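Local coordinates for sister chromatid cohesion protein (Chaetomium thermophilum, PDB 5T8V) that is the C-terminal, largely helical HEAT-repeat part of the Scc2/Nipped-B protein, which probably loads cohesin onto chromatin, at residues A[854-865]-A[884-895]; A[778-786]-A[841-849]. One frame throughout, in Å; residues are numbered along the deposited sequence.

Contacts 1 and 2 are neighbours, with centres about 17 Å apart, and both are partly buried. Helix 839-852 joins them. It supplies one side of contact 2, and its far end leads into 854-865 of contact 1. The two also touch directly: F857 meets L846 and F849, L865 meets L843, and V886 meets M847. Contact 1 is the larger, at 705 Å² against 401 Å². It pairs an irregular segment with a helix, and a tyrosine hydrogen bond joins its apolar packing. Contact 2 is a near-perpendicular helix crossing. Its centre is apolar, and a lysine and an aspartate lie near each other beside it.

Contact 1: A[854-865]-A[884-895]; sequences ASLFTFEQLRLL and VVVIYRRVLPQL
Y888 and L862 make the one hydrogen bond between the two segments. Y888 OH donates to L862 O at 2.5 Å. The oxygen lies at the ring edge, near the ring plane. Seen from L862 O, the hydroxyl is tilted 32° from the carbonyl plane. Y888 CG is anti to its own carbonyl carbon (chi1 -83°), which turns the ring across toward 854-865.

Apolar contacts make up most of the rest. The L862 side chain runs alongside the Y888 ring, in the opposite direction, with L862 CG 3.5 Å from Y888 CE1. Its tip meets that of V891, L862 CD2 to V891 CG1 at 3.6 Å. V891 also uses its other methyl. V891 CG2 sits over one face of the F857 ring, 4.1 Å from the centroid, a CH-pi contact. The L865 and I887 side chains cross at about a right angle, with L865 CD1 4.0 Å from I887 CG2. At the other end, L895 CD1 lies at the edge of the F859 ring, 3.7 Å from F859 CD1. A854 CB rests on the backbone of the helix, 3.5 Å from R890 O.

Q894 adds a polar side chain. Its amide lies beside A854 and S855 without a hydrogen bond to either.

Other helices extend the packing. F857 also touches L846 and A850 of helix 839-852 and V819 of helix 808-824. Helix 919-935 meets 884-895 through V885 and L892, and R889 forms a salt bridge to D924. Such layering of short helices and linking turns is characteristic of an alpha-helical solenoid, consistent with the HEAT repeats of this cohesin loader fragment.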
loop_
_atom_site.group_PDB
_atom_site.type_symbol
_atom_site.label_atom_id
_atom_site.label_comp_id
_atom_site.label_asym_id
_atom_site.label_seq_id
_atom_site.Cartn_x
_atom_site.Cartn_y
_atom_site.Cartn_z
ATOM N N ALA A 854 -30.598 -7.152 -35.130
ATOM C CA ALA A 854 -31.301 -6.312 -36.091
ATOM C C ALA A 854 -32.750 -6.049 -35.705
ATOM O O ALA A 854 -33.356 -5.110 -36.233
ATOM C CB ALA A 854 -31.258 -6.955 -37.476
ATOM N N SER A 855 -33.319 -6.854 -34.803
ATOM C CA SER A 855 -34.697 -6.646 -34.372
ATOM C C SER A 855 -34.935 -5.240 -33.837
ATOM O O SER A 855 -36.081 -4.776 -33.832
ATOM C CB SER A 855 -35.064 -7.671 -33.297
ATOM O OG SER A 855 -36.303 -7.351 -32.691
ATOM N N LEU A 856 -33.883 -4.553 -33.390
ATOM C CA LEU A 856 -34.039 -3.240 -32.776
ATOM C C LEU A 856 -34.330 -2.146 -33.794
ATOM O O LEU A 856 -34.768 -1.059 -33.405
ATOM C CB LEU A 856 -32.776 -2.888 -31.989
ATOM C CG LEU A 856 -32.392 -3.887 -30.896
ATOM C CD1 LEU A 856 -30.916 -3.782 -30.563
ATOM C CD2 LEU A 856 -33.235 -3.660 -29.654
ATOM N N PHE A 857 -34.104 -2.405 -35.079
ATOM C CA PHE A 857 -34.243 -1.393 -36.112
ATOM C C PHE A 857 -35.614 -1.479 -36.770
ATOM O O PHE A 857 -36.248 -2.536 -36.794
ATOM C CB PHE A 857 -33.145 -1.545 -37.169
ATOM C CG PHE A 857 -31.762 -1.264 -36.650
ATOM C CD1 PHE A 857 -31.118 -2.172 -35.825
ATOM C CD2 PHE A 857 -31.102 -0.095 -36.990
ATOM C CE1 PHE A 857 -29.848 -1.915 -35.345
ATOM C CE2 PHE A 857 -29.831 0.165 -36.514
ATOM C CZ PHE A 857 -29.204 -0.746 -35.691
ATOM N N THR A 858 -36.065 -0.346 -37.307
ATOM C CA THR A 858 -37.341 -0.253 -38.000
ATOM C C THR A 858 -37.126 0.300 -39.404
ATOM O O THR A 858 -36.105 0.927 -39.699
ATOM C CB THR A 858 -38.333 0.638 -37.237
ATOM O OG1 THR A 858 -37.874 1.996 -37.247
ATOM C CG2 THR A 858 -38.478 0.170 -35.797
ATOM N N PHE A 859 -38.110 0.057 -40.273
ATOM C CA PHE A 859 -38.001 0.501 -41.660
ATOM C C PHE A 859 -37.918 2.019 -41.752
ATOM O O PHE A 859 -37.138 2.559 -42.546
ATOM C CB PHE A 859 -39.191 -0.018 -42.469
ATOM C CG PHE A 859 -39.302 0.586 -43.841
ATOM C CD1 PHE A 859 -38.631 0.028 -44.916
ATOM C CD2 PHE A 859 -40.084 1.710 -44.057
ATOM C CE1 PHE A 859 -38.734 0.581 -46.180
ATOM C CE2 PHE A 859 -40.189 2.268 -45.318
ATOM C CZ PHE A 859 -39.514 1.701 -46.381
ATOM N N GLU A 860 -38.720 2.727 -40.951
ATOM C CA GLU A 860 -38.774 4.181 -41.056
ATOM C C GLU A 860 -37.397 4.805 -40.870
ATOM O O GLU A 860 -37.072 5.810 -41.512
ATOM C CB GLU A 860 -39.757 4.745 -40.030
ATOM C CG GLU A 860 -41.211 4.386 -40.299
ATOM C CD GLU A 860 -41.750 5.030 -41.565
ATOM O OE1 GLU A 860 -41.019 5.830 -42.187
ATOM O OE2 GLU A 860 -42.905 4.737 -41.937
ATOM N N GLN A 861 -36.576 4.229 -39.996
ATOM C CA GLN A 861 -35.242 4.760 -39.750
ATOM C C GLN A 861 -34.199 4.218 -40.718
ATOM O O GLN A 861 -33.094 4.766 -40.782
ATOM C CB GLN A 861 -34.819 4.487 -38.304
ATOM C CG GLN A 861 -34.900 3.033 -37.853
ATOM C CD GLN A 861 -34.701 2.846 -36.351
ATOM O OE1 GLN A 861 -34.529 1.721 -35.891
ATOM N NE2 GLN A 861 -34.736 3.933 -35.580
ATOM N N LEU A 862 -34.520 3.165 -41.474
ATOM C CA LEU A 862 -33.717 2.835 -42.645
ATOM C C LEU A 862 -33.962 3.816 -43.781
ATOM O O LEU A 862 -33.099 3.971 -44.652
ATOM C CB LEU A 862 -34.016 1.412 -43.118
ATOM C CG LEU A 862 -33.099 0.326 -42.553
ATOM C CD1 LEU A 862 -33.151 0.308 -41.033
ATOM C CD2 LEU A 862 -33.477 -1.029 -43.127
ATOM N N ARG A 863 -35.119 4.481 -43.786
ATOM C CA ARG A 863 -35.399 5.510 -44.776
ATOM C C ARG A 863 -34.598 6.780 -44.521
ATOM O O ARG A 863 -34.379 7.558 -45.456
ATOM C CB ARG A 863 -36.896 5.824 -44.781
ATOM C CG ARG A 863 -37.345 6.772 -45.881
ATOM C CD ARG A 863 -38.828 7.084 -45.758
ATOM N NE ARG A 863 -39.139 7.760 -44.501
ATOM C CZ ARG A 863 -40.370 8.024 -44.074
ATOM N NH1 ARG A 863 -41.422 7.667 -44.798
ATOM N NH2 ARG A 863 -40.550 8.645 -42.916
ATOM N N LEU A 864 -34.160 7.010 -43.280
ATOM C CA LEU A 864 -33.336 8.181 -42.995
ATOM C C LEU A 864 -31.926 8.013 -43.543
ATOM O O LEU A 864 -31.273 9.005 -43.884
ATOM C CB LEU A 864 -33.290 8.440 -41.490
ATOM C CG LEU A 864 -34.646 8.544 -40.789
ATOM C CD1 LEU A 864 -34.455 8.878 -39.319
ATOM C CD2 LEU A 864 -35.547 9.574 -41.462
ATOM N N LEU A 865 -31.442 6.773 -43.630
ATOM C CA LEU A 865 -30.169 6.496 -44.279
ATOM C C LEU A 865 -30.274 6.510 -45.797
ATOM O O LEU A 865 -29.241 6.476 -46.473
ATOM C CB LEU A 865 -29.631 5.138 -43.820
ATOM C CG LEU A 865 -29.490 4.940 -42.308
ATOM C CD1 LEU A 865 -29.022 3.528 -41.998
ATOM C CD2 LEU A 865 -28.535 5.962 -41.707
ATOM N N VAL A 884 -23.682 2.222 -43.688
ATOM C CA VAL A 884 -25.082 2.135 -44.099
ATOM C C VAL A 884 -25.337 0.849 -44.876
ATOM O O VAL A 884 -26.367 0.191 -44.682
ATOM C CB VAL A 884 -25.497 3.382 -44.904
ATOM C CG1 VAL A 884 -25.317 4.638 -44.063
ATOM C CG2 VAL A 884 -24.720 3.492 -46.206
ATOM N N VAL A 885 -24.414 0.458 -45.762
ATOM C CA VAL A 885 -24.648 -0.764 -46.528
ATOM C C VAL A 885 -24.645 -1.979 -45.610
ATOM O O VAL A 885 -25.363 -2.953 -45.859
ATOM C CB VAL A 885 -23.619 -0.924 -47.664
ATOM C CG1 VAL A 885 -23.687 0.263 -48.615
ATOM C CG2 VAL A 885 -22.223 -1.083 -47.107
ATOM N N VAL A 886 -23.847 -1.949 -44.539
ATOM C CA VAL A 886 -23.862 -3.056 -43.587
ATOM C C VAL A 886 -25.153 -3.043 -42.778
ATOM O O VAL A 886 -25.702 -4.101 -42.443
ATOM C CB VAL A 886 -22.619 -2.997 -42.682
ATOM C CG1 VAL A 886 -22.769 -3.930 -41.482
ATOM C CG2 VAL A 886 -21.381 -3.376 -43.481
ATOM N N ILE A 887 -25.659 -1.855 -42.448
ATOM C CA ILE A 887 -26.906 -1.771 -41.698
ATOM C C ILE A 887 -28.064 -2.299 -42.534
ATOM O O ILE A 887 -28.961 -2.974 -42.014
ATOM C CB ILE A 887 -27.149 -0.327 -41.223
ATOM C CG1 ILE A 887 -26.094 0.064 -40.183
ATOM C CG2 ILE A 887 -28.549 -0.181 -40.620
ATOM C CD1 ILE A 887 -26.063 1.542 -39.852
ATOM N N TYR A 888 -28.074 -2.001 -43.836
ATOM C CA TYR A 888 -29.077 -2.599 -44.713
ATOM C C TYR A 888 -28.869 -4.103 -44.834
ATOM O O TYR A 888 -29.836 -4.875 -44.817
ATOM C CB TYR A 888 -29.027 -1.946 -46.097
ATOM C CG TYR A 888 -29.789 -0.642 -46.228
ATOM C CD1 TYR A 888 -30.282 0.022 -45.111
ATOM C CD2 TYR A 888 -30.025 -0.082 -47.477
ATOM C CE1 TYR A 888 -30.980 1.208 -45.236
ATOM C CE2 TYR A 888 -30.723 1.103 -47.611
ATOM C CZ TYR A 888 -31.198 1.742 -46.488
ATOM O OH TYR A 888 -31.893 2.922 -46.617
ATOM N N ARG A 889 -27.614 -4.532 -44.952
ATOM C CA ARG A 889 -27.305 -5.951 -45.076
ATOM C C ARG A 889 -27.854 -6.741 -43.893
ATOM O O ARG A 889 -28.463 -7.803 -44.068
ATOM C CB ARG A 889 -25.790 -6.125 -45.196
ATOM C CG ARG A 889 -25.290 -7.559 -45.195
ATOM C CD ARG A 889 -23.775 -7.574 -45.322
ATOM N NE ARG A 889 -23.217 -8.922 -45.300
ATOM C CZ ARG A 889 -21.928 -9.199 -45.468
ATOM N NH1 ARG A 889 -21.057 -8.220 -45.676
ATOM N NH2 ARG A 889 -21.507 -10.456 -45.432
ATOM N N ARG A 890 -27.651 -6.231 -42.677
ATOM C CA ARG A 890 -28.056 -6.961 -41.481
ATOM C C ARG A 890 -29.537 -6.772 -41.172
ATOM O O ARG A 890 -30.216 -7.722 -40.769
ATOM C CB ARG A 890 -27.209 -6.512 -40.288
ATOM C CG ARG A 890 -25.730 -6.854 -40.401
ATOM C CD ARG A 890 -25.475 -8.329 -40.132
ATOM N NE ARG A 890 -24.046 -8.631 -40.056
ATOM C CZ ARG A 890 -23.295 -9.029 -41.080
ATOM N NH1 ARG A 890 -23.823 -9.185 -42.288
ATOM N NH2 ARG A 890 -22.004 -9.275 -40.897
ATOM N N VAL A 891 -30.053 -5.559 -41.357
ATOM C CA VAL A 891 -31.422 -5.252 -40.953
ATOM C C VAL A 891 -32.417 -5.750 -41.990
ATOM O O VAL A 891 -33.344 -6.506 -41.678
ATOM C CB VAL A 891 -31.586 -3.739 -40.716
ATOM C CG1 VAL A 891 -33.049 -3.391 -40.430
ATOM C CG2 VAL A 891 -30.693 -3.276 -39.571
ATOM N N LEU A 892 -32.245 -5.322 -43.236
ATOM C CA LEU A 892 -33.297 -5.480 -44.233
ATOM C C LEU A 892 -33.838 -6.900 -44.352
ATOM O O LEU A 892 -35.061 -7.049 -44.511
ATOM C CB LEU A 892 -32.777 -4.977 -45.587
ATOM C CG LEU A 892 -33.800 -4.481 -46.612
ATOM C CD1 LEU A 892 -34.881 -3.593 -46.000
ATOM C CD2 LEU A 892 -33.064 -3.723 -47.691
ATOM N N PRO A 893 -33.030 -7.964 -44.290
ATOM C CA PRO A 893 -33.615 -9.317 -44.321
ATOM C C PRO A 893 -34.480 -9.636 -43.110
ATOM O O PRO A 893 -35.151 -10.675 -43.112
ATOM C CB PRO A 893 -32.385 -10.237 -44.390
ATOM C CG PRO A 893 -31.250 -9.409 -43.914
ATOM C CD PRO A 893 -31.557 -8.008 -44.318
ATOM N N GLN A 894 -34.488 -8.784 -42.084
ATOM C CA GLN A 894 -35.323 -8.998 -40.910
ATOM C C GLN A 894 -36.730 -8.439 -41.072
ATOM O O GLN A 894 -37.649 -8.913 -40.394
ATOM C CB GLN A 894 -34.659 -8.371 -39.677
ATOM C CG GLN A 894 -35.491 -8.428 -38.397
ATOM C CD GLN A 894 -36.124 -7.089 -38.036
ATOM O OE1 GLN A 894 -35.826 -6.059 -38.640
ATOM N NE2 GLN A 894 -36.999 -7.103 -37.037
ATOM N N LEU A 895 -36.925 -7.457 -41.950
ATOM C CA LEU A 895 -38.254 -6.908 -42.171
ATOM C C LEU A 895 -39.206 -7.996 -42.659
ATOM O O LEU A 895 -38.799 -9.012 -43.230
ATOM C CB LEU A 895 -38.202 -5.767 -43.188
ATOM C CG LEU A 895 -37.364 -4.533 -42.838
ATOM C CD1 LEU A 895 -37.640 -3.418 -43.835
ATOM C CD2 LEU A 895 -37.632 -4.055 -41.418
#

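Contact 2: A[778-786]-A[841-849]; sequences ILMVQTVKR and DVLQVLMIF
V781 packs against the first turn of 841-849 with both its methyls. V781 CG1 lies 3.4 Å from D841 CB and also faces the backbone of that turn. V781 CG2 lies between V842 CG2, at 4.0 Å, and the V845 side chain. V781 CG1 is anti to the backbone N (chi1 176°), which spreads the two methyls, one toward D841 and one toward V842 and V845. An alanine here would lose both methyls and would probably leave a gap between the helices beside D841 and V842.

D841 is the polar partner. Its CB packs on V781, while its carboxylate lies beside the aliphatic part of K785. K785 CD is 3.2 Å from D841 OD2. The lysine bends at its last torsion, and K785 NZ stays 4.4 Å from D841 OD2. That is beyond a salt bridge, though the opposite charges probably still attract.

V784 takes the other flank. V784 CG2 rests 4.1 Å from V845 CB. V784 CG1 slides past I848 CD1, also at 4.1 Å. Further along, M780 ends at the F849 ring. M780 CE lies at the ring edge, near its plane, 3.4 Å from F849 CE1.

The two helix segments cross at 89°, with axes 8.7 Å apart, so the touching surface is small and compact. Helix 723-735 packs on 778-786 through T783, Q782 and R786, and N731 hydrogen-bonds T783 O. Helix 808-824 packs on V842, V845, L846 and F849. Helix 878-891 meets L843, Q844 and M847, so 841-849 lies among three helices.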
loop_
_atom_site.group_PDB
_atom_site.type_symbol
_atom_site.label_atom_id
_atom_site.label_comp_id
_atom_site.label_asym_id
_atom_site.label_seq_id
_atom_site.Cartn_x
_atom_site.Cartn_y
_atom_site.Cartn_z
ATOM N N ILE A 778 -24.251 9.456 -26.580
ATOM C CA ILE A 778 -23.024 10.199 -26.852
ATOM C C ILE A 778 -21.829 9.478 -26.244
ATOM O O ILE A 778 -20.788 9.310 -26.890
ATOM C CB ILE A 778 -23.140 11.647 -26.339
ATOM C CG1 ILE A 778 -24.221 12.393 -27.127
ATOM C CG2 ILE A 778 -21.800 12.375 -26.481
ATOM C CD1 ILE A 778 -24.522 13.791 -26.614
ATOM N N LEU A 779 -21.964 9.031 -24.994
ATOM C CA LEU A 779 -20.869 8.318 -24.344
ATOM C C LEU A 779 -20.499 7.059 -25.116
ATOM O O LEU A 779 -19.318 6.699 -25.203
ATOM C CB LEU A 779 -21.247 7.970 -22.905
ATOM C CG LEU A 779 -21.345 9.136 -21.916
ATOM C CD1 LEU A 779 -21.837 8.634 -20.569
ATOM C CD2 LEU A 779 -20.012 9.851 -21.760
ATOM N N MET A 780 -21.494 6.374 -25.682
ATOM C CA MET A 780 -21.201 5.197 -26.492
ATOM C C MET A 780 -20.423 5.579 -27.745
ATOM O O MET A 780 -19.400 4.964 -28.066
ATOM C CB MET A 780 -22.500 4.481 -26.860
ATOM C CG MET A 780 -23.260 3.935 -25.665
ATOM S SD MET A 780 -24.717 2.995 -26.140
ATOM C CE MET A 780 -23.956 1.523 -26.800
ATOM N N VAL A 781 -20.892 6.603 -28.462
ATOM C CA VAL A 781 -20.209 7.036 -29.679
ATOM C C VAL A 781 -18.758 7.385 -29.371
ATOM O O VAL A 781 -17.832 6.924 -30.050
ATOM C CB VAL A 781 -20.952 8.224 -30.318
ATOM C CG1 VAL A 781 -20.193 8.750 -31.528
ATOM C CG2 VAL A 781 -22.356 7.812 -30.725
ATOM N N GLN A 782 -18.538 8.208 -28.345
ATOM C CA GLN A 782 -17.175 8.554 -27.960
ATOM C C GLN A 782 -16.368 7.310 -27.618
ATOM O O GLN A 782 -15.189 7.205 -27.981
ATOM C CB GLN A 782 -17.189 9.517 -26.774
ATOM C CG GLN A 782 -17.469 10.966 -27.145
ATOM C CD GLN A 782 -17.322 11.916 -25.967
ATOM O OE1 GLN A 782 -18.178 12.769 -25.736
ATOM N NE2 GLN A 782 -16.229 11.777 -25.219
ATOM N N THR A 783 -16.987 6.351 -26.927
ATOM C CA THR A 783 -16.254 5.164 -26.495
ATOM C C THR A 783 -15.802 4.325 -27.685
ATOM O O THR A 783 -14.652 3.872 -27.726
ATOM C CB THR A 783 -17.116 4.332 -25.546
ATOM O OG1 THR A 783 -17.512 5.137 -24.427
ATOM C CG2 THR A 783 -16.344 3.114 -25.036
ATOM N N VAL A 784 -16.682 4.101 -28.664
ATOM C CA VAL A 784 -16.297 3.284 -29.812
ATOM C C VAL A 784 -15.340 4.051 -30.714
ATOM O O VAL A 784 -14.419 3.471 -31.301
ATOM C CB VAL A 784 -17.541 2.798 -30.582
ATOM C CG1 VAL A 784 -18.502 2.079 -29.644
ATOM C CG2 VAL A 784 -18.239 3.952 -31.294
ATOM N N LYS A 785 -15.539 5.365 -30.844
ATOM C CA LYS A 785 -14.614 6.176 -31.629
ATOM C C LYS A 785 -13.231 6.208 -30.998
ATOM O O LYS A 785 -12.232 6.385 -31.704
ATOM C CB LYS A 785 -15.157 7.598 -31.783
ATOM C CG LYS A 785 -14.112 8.628 -32.205
ATOM C CD LYS A 785 -14.752 9.809 -32.923
ATOM C CE LYS A 785 -13.787 10.975 -33.082
ATOM N NZ LYS A 785 -13.759 11.858 -31.876
ATOM N N ARG A 786 -13.152 6.025 -29.681
ATOM C CA ARG A 786 -11.871 6.126 -28.993
ATOM C C ARG A 786 -10.900 5.050 -29.465
ATOM O O ARG A 786 -9.771 5.353 -29.867
ATOM C CB ARG A 786 -12.087 6.041 -27.481
ATOM C CG ARG A 786 -10.807 5.887 -26.679
ATOM C CD ARG A 786 -11.061 6.075 -25.192
ATOM N NE ARG A 786 -11.249 7.482 -24.847
ATOM C CZ ARG A 786 -10.264 8.324 -24.553
ATOM N NH1 ARG A 786 -9.002 7.914 -24.558
ATOM N NH2 ARG A 786 -10.538 9.587 -24.252
ATOM N N ASP A 841 -19.589 9.006 -36.749
ATOM C CA ASP A 841 -19.284 8.337 -35.489
ATOM C C ASP A 841 -20.506 7.638 -34.909
ATOM O O ASP A 841 -20.374 6.586 -34.276
ATOM C CB ASP A 841 -18.723 9.350 -34.492
ATOM C CG ASP A 841 -17.433 9.983 -34.970
ATOM O OD1 ASP A 841 -16.702 9.326 -35.742
ATOM O OD2 ASP A 841 -17.146 11.134 -34.573
ATOM N N VAL A 842 -21.699 8.205 -35.101
ATOM C CA VAL A 842 -22.917 7.540 -34.648
ATOM C C VAL A 842 -23.161 6.274 -35.460
ATOM O O VAL A 842 -23.546 5.229 -34.919
ATOM C CB VAL A 842 -24.114 8.505 -34.736
ATOM C CG1 VAL A 842 -25.407 7.800 -34.341
ATOM C CG2 VAL A 842 -23.885 9.723 -33.850
ATOM N N LEU A 843 -22.947 6.345 -36.773
ATOM C CA LEU A 843 -23.155 5.177 -37.614
ATOM C C LEU A 843 -22.152 4.075 -37.316
ATOM O O LEU A 843 -22.442 2.905 -37.590
ATOM C CB LEU A 843 -23.084 5.579 -39.086
ATOM C CG LEU A 843 -24.194 6.545 -39.505
ATOM C CD1 LEU A 843 -23.883 7.149 -40.856
ATOM C CD2 LEU A 843 -25.544 5.844 -39.535
ATOM N N GLN A 844 -20.987 4.408 -36.758
ATOM C CA GLN A 844 -20.050 3.355 -36.381
ATOM C C GLN A 844 -20.602 2.480 -35.261
ATOM O O GLN A 844 -20.315 1.278 -35.222
ATOM C CB GLN A 844 -18.705 3.959 -35.972
ATOM C CG GLN A 844 -17.846 4.392 -37.151
ATOM C CD GLN A 844 -17.593 3.260 -38.131
ATOM O OE1 GLN A 844 -18.093 3.273 -39.255
ATOM N NE2 GLN A 844 -16.822 2.267 -37.701
ATOM N N VAL A 845 -21.394 3.050 -34.355
ATOM C CA VAL A 845 -22.003 2.263 -33.283
ATOM C C VAL A 845 -23.320 1.641 -33.739
ATOM O O VAL A 845 -23.629 0.499 -33.383
ATOM C CB VAL A 845 -22.186 3.124 -32.013
ATOM C CG1 VAL A 845 -22.936 4.404 -32.305
ATOM C CG2 VAL A 845 -22.903 2.335 -30.918
ATOM N N LEU A 846 -24.112 2.369 -34.531
ATOM C CA LEU A 846 -25.303 1.759 -35.115
ATOM C C LEU A 846 -24.945 0.524 -35.929
ATOM O O LEU A 846 -25.712 -0.444 -35.966
ATOM C CB LEU A 846 -26.040 2.772 -35.991
ATOM C CG LEU A 846 -26.943 3.770 -35.266
ATOM C CD1 LEU A 846 -27.438 4.839 -36.226
ATOM C CD2 LEU A 846 -28.117 3.046 -34.625
ATOM N N MET A 847 -23.781 0.543 -36.578
ATOM C CA MET A 847 -23.316 -0.599 -37.357
ATOM C C MET A 847 -23.220 -1.850 -36.489
ATOM O O MET A 847 -23.836 -2.883 -36.781
ATOM C CB MET A 847 -21.959 -0.250 -37.971
ATOM C CG MET A 847 -21.350 -1.289 -38.882
ATOM S SD MET A 847 -19.738 -0.707 -39.447
ATOM C CE MET A 847 -19.260 -2.009 -40.573
ATOM N N ILE A 848 -22.444 -1.768 -35.406
ATOM C CA ILE A 848 -22.251 -2.922 -34.534
ATOM C C ILE A 848 -23.545 -3.298 -33.825
ATOM O O ILE A 848 -23.761 -4.472 -33.500
ATOM C CB ILE A 848 -21.111 -2.648 -33.536
ATOM C CG1 ILE A 848 -21.380 -1.362 -32.742
ATOM C CG2 ILE A 848 -19.782 -2.580 -34.285
ATOM C CD1 ILE A 848 -20.236 -0.914 -31.860
ATOM N N PHE A 849 -24.432 -2.330 -33.581
ATOM C CA PHE A 849 -25.749 -2.671 -33.049
ATOM C C PHE A 849 -26.522 -3.546 -34.028
ATOM O O PHE A 849 -27.049 -4.600 -33.655
ATOM C CB PHE A 849 -26.537 -1.402 -32.732
ATOM C CG PHE A 849 -26.515 -1.032 -31.283
ATOM C CD1 PHE A 849 -25.479 -0.276 -30.766
ATOM C CD2 PHE A 849 -27.527 -1.447 -30.435
ATOM C CE1 PHE A 849 -25.454 0.062 -29.436
ATOM C CE2 PHE A 849 -27.509 -1.110 -29.099
ATOM C CZ PHE A 849 -26.471 -0.355 -28.598
#